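Local coordinates for succinate dehydrogenase subunit B (Mycolicibacterium smegmatis MC2 51, PDB 6LUM), which probably relays electrons from succinate oxidation toward the quinone through its three iron-sulfur clusters, as the iron-sulfur subunit of succinate dehydrogenase, at residues Ala86-Gly91 and Thr116-Arg121. Numbering follows the deposited sequence.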
ATOM      1  N   ALA J  86      -8.762  28.623  22.127  1.00 13.35           N
ATOM      2  CA  ALA J  86      -8.004  28.044  23.217  1.00 13.35           C
ATOM      3  C   ALA J  86      -6.886  28.987  23.623  1.00 13.35           C
ATOM      4  O   ALA J  86      -6.114  29.447  22.783  1.00 13.35           O
ATOM      5  CB  ALA J  86      -7.431  26.698  22.801  1.00 13.35           C
ATOM      6  N   MET J  87      -6.800  29.275  24.916  1.00 12.15           N
ATOM      7  CA  MET J  87      -5.767  30.135  25.464  1.00 12.15           C
ATOM      8  C   MET J  87      -5.312  29.557  26.786  1.00 12.15           C
ATOM      9  O   MET J  87      -5.944  28.667  27.341  1.00 12.15           O
ATOM     10  CB  MET J  87      -6.267  31.562  25.678  1.00 12.15           C
ATOM     11  CG  MET J  87      -6.315  32.395  24.439  1.00 12.15           C
ATOM     12  SD  MET J  87      -7.541  33.689  24.557  1.00 12.15           S
ATOM     13  CE  MET J  87      -7.747  34.059  22.831  1.00 12.15           C
ATOM     14  N   ARG J  88      -4.208  30.082  27.288  1.00 12.64           N
ATOM     15  CA  ARG J  88      -3.733  29.829  28.639  1.00 12.64           C
ATOM     16  C   ARG J  88      -4.128  31.015  29.493  1.00 12.64           C
ATOM     17  O   ARG J  88      -3.569  32.103  29.344  1.00 12.64           O
ATOM     18  CB  ARG J  88      -2.223  29.649  28.665  1.00 12.64           C
ATOM     19  CG  ARG J  88      -1.758  28.249  28.761  1.00 12.64           C
ATOM     20  CD  ARG J  88      -0.312  28.248  29.086  1.00 12.64           C
ATOM     21  NE  ARG J  88       0.466  28.882  28.037  1.00 12.64           N
ATOM     22  CZ  ARG J  88       1.750  29.182  28.150  1.00 12.64           C
ATOM     23  NH1 ARG J  88       2.384  28.904  29.273  1.00 12.64           N
ATOM     24  NH2 ARG J  88       2.399  29.752  27.150  1.00 12.64           N
ATOM     25  N   ILE J  89      -5.082  30.807  30.384  1.00  9.34           N
ATOM     26  CA  ILE J  89      -5.628  31.856  31.224  1.00  9.34           C
ATOM     27  C   ILE J  89      -5.370  31.459  32.661  1.00  9.34           C
ATOM     28  O   ILE J  89      -6.027  30.551  33.181  1.00  9.34           O
ATOM     29  CB  ILE J  89      -7.121  32.058  30.977  1.00  9.34           C
ATOM     30  CG1 ILE J  89      -7.354  32.412  29.515  1.00  9.34           C
ATOM     31  CG2 ILE J  89      -7.658  33.124  31.887  1.00  9.34           C
ATOM     32  CD1 ILE J  89      -8.624  31.881  28.967  1.00  9.34           C
ATOM     33  N   ASN J  90      -4.420  32.137  33.305  1.00  9.97           N
ATOM     34  CA  ASN J  90      -4.041  31.861  34.688  1.00  9.97           C
ATOM     35  C   ASN J  90      -3.449  30.462  34.823  1.00  9.97           C
ATOM     36  O   ASN J  90      -3.771  29.715  35.744  1.00  9.97           O
ATOM     37  CB  ASN J  90      -5.227  32.042  35.632  1.00  9.97           C
ATOM     38  CG  ASN J  90      -5.476  33.477  35.981  1.00  9.97           C
ATOM     39  OD1 ASN J  90      -6.610  33.889  36.188  1.00  9.97           O
ATOM     40  ND2 ASN J  90      -4.412  34.252  36.059  1.00  9.97           N
ATOM     41  N   GLY J  91      -2.575  30.116  33.903  1.00  7.41           N
ATOM     42  CA  GLY J  91      -1.951  28.804  33.910  1.00  7.41           C
ATOM     43  C   GLY J  91      -2.583  27.723  33.076  1.00  7.41           C
ATOM     44  O   GLY J  91      -1.900  27.087  32.283  1.00  7.41           O
ATOM     45  N   THR J 116      -4.300  36.669  33.613  1.00 16.90           N
ATOM     46  CA  THR J 116      -3.089  36.452  32.841  1.00 16.90           C
ATOM     47  C   THR J 116      -3.430  35.596  31.637  1.00 16.90           C
ATOM     48  O   THR J 116      -3.839  34.446  31.795  1.00 16.90           O
ATOM     49  CB  THR J 116      -2.028  35.775  33.701  1.00 16.90           C
ATOM     50  OG1 THR J 116      -1.719  36.611  34.819  1.00 16.90           O
ATOM     51  CG2 THR J 116      -0.785  35.534  32.910  1.00 16.90           C
ATOM     52  N   ILE J 117      -3.256  36.148  30.443  1.00 12.45           N
ATOM     53  CA  ILE J 117      -3.647  35.496  29.203  1.00 12.45           C
ATOM     54  C   ILE J 117      -2.409  35.335  28.343  1.00 12.45           C
ATOM     55  O   ILE J 117      -1.567  36.233  28.294  1.00 12.45           O
ATOM     56  CB  ILE J 117      -4.730  36.307  28.469  1.00 12.45           C
ATOM     57  CG1 ILE J 117      -5.809  36.721  29.451  1.00 12.45           C
ATOM     58  CG2 ILE J 117      -5.371  35.490  27.394  1.00 12.45           C
ATOM     59  CD1 ILE J 117      -6.652  37.818  28.969  1.00 12.45           C
ATOM     60  N   GLU J 118      -2.284  34.191  27.684  1.00 12.18           N
ATOM     61  CA  GLU J 118      -1.133  33.941  26.828  1.00 12.18           C
ATOM     62  C   GLU J 118      -1.429  32.733  25.960  1.00 12.18           C
ATOM     63  O   GLU J 118      -2.301  31.936  26.292  1.00 12.18           O
ATOM     64  CB  GLU J 118       0.131  33.733  27.666  1.00 12.18           C
ATOM     65  CG  GLU J 118      -0.027  32.707  28.730  1.00 12.18           C
ATOM     66  CD  GLU J 118       1.129  32.695  29.680  1.00 12.18           C
ATOM     67  OE1 GLU J 118       2.106  33.419  29.424  1.00 12.18           O
ATOM     68  OE2 GLU J 118       1.039  32.001  30.710  1.00 12.18           O
ATOM     69  N   PRO J 119      -0.746  32.583  24.832  1.00  9.87           N
ATOM     70  CA  PRO J 119      -1.071  31.493  23.916  1.00  9.87           C
ATOM     71  C   PRO J 119      -0.859  30.128  24.545  1.00  9.87           C
ATOM     72  O   PRO J 119      -0.198  29.979  25.568  1.00  9.87           O
ATOM     73  CB  PRO J 119      -0.106  31.714  22.749  1.00  9.87           C
ATOM     74  CG  PRO J 119       0.930  32.581  23.269  1.00  9.87           C
ATOM     75  CD  PRO J 119       0.277  33.461  24.257  1.00  9.87           C
ATOM     76  N   ILE J 120      -1.442  29.115  23.910  1.00  7.61           N
ATOM     77  CA  ILE J 120      -1.239  27.755  24.370  1.00  7.61           C
ATOM     78  C   ILE J 120       0.186  27.323  24.061  1.00  7.61           C
ATOM     79  O   ILE J 120       0.832  27.837  23.143  1.00  7.61           O
ATOM     80  CB  ILE J 120      -2.267  26.800  23.743  1.00  7.61           C
ATOM     81  CG1 ILE J 120      -2.302  26.947  22.231  1.00  7.61           C
ATOM     82  CG2 ILE J 120      -3.623  27.068  24.305  1.00  7.61           C
ATOM     83  CD1 ILE J 120      -3.376  26.133  21.575  1.00  7.61           C
ATOM     84  N   ARG J 121       0.685  26.368  24.833  1.00 13.28           N
ATOM     85  CA  ARG J 121       2.101  26.041  24.853  1.00 13.28           C
ATOM     86  C   ARG J 121       2.367  24.754  24.093  1.00 13.28           C
ATOM     87  O   ARG J 121       1.879  23.695  24.480  1.00 13.28           O
ATOM     88  CB  ARG J 121       2.591  25.906  26.288  1.00 13.28           C
ATOM     89  CG  ARG J 121       3.968  25.347  26.375  1.00 13.28           C
ATOM     90  CD  ARG J 121       4.482  25.376  27.773  1.00 13.28           C
ATOM     91  NE  ARG J 121       5.717  24.621  27.852  1.00 13.28           N
ATOM     92  CZ  ARG J 121       6.314  24.295  28.983  1.00 13.28           C
ATOM     93  NH1 ARG J 121       5.788  24.662  30.140  1.00 13.28           N
ATOM     94  NH2 ARG J 121       7.432  23.595  28.949  1.00 13.28           N
TER
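The carbonyl oxygen of P119 is gripped side-on by the guanidinium of R88: NE donates to P119 O at 2.8 Å and NH2 to the same P119 O at 3.0 Å, and the oxygen lies close to the guanidinium plane. A bend at chi3 (-62°) brings NE and NH2 round to this oxygen. CB of R121 sits over the centre of one guanidinium face. On the opposite face the E118 carboxylate is stacked, its plane 15° from that of the guanidinium; NH1 of R88 and OE2 of E118 are 3.7 Å apart, a long salt bridge of charges alone, since no N-H points at the oxygen. With an alanine here in place of R88, P119 O would probably lose both of these donors and the E118 carboxylate this counter-charge. The backbones of strands 88-89 and 114-118 run antiparallel in the mixed beta-grasp sheet of the plant-type ferredoxin 2Fe-2S domain. R88 and E118 are a hydrogen-bonded pair, R88 N to E118 O at 2.8 Å and E118 N back to R88 O at 3.0 Å; beyond the strand, N90 N makes one further bond, to T116 O, also at 2.8 Å. I89 and I117, the non-hydrogen-bonded pair, turn to the other face and pack on L56 of helix 56-67; M87, which lies on L60 of the same helix, brings SD to I117 CG2 at 4.0 Å. At the end nearest the 4Fe-4S and 2Fe-2S clusters, A86 CB meets I120 CG2 at 4.1 Å, while T19 of subunit C packs on R88, E118 and R121.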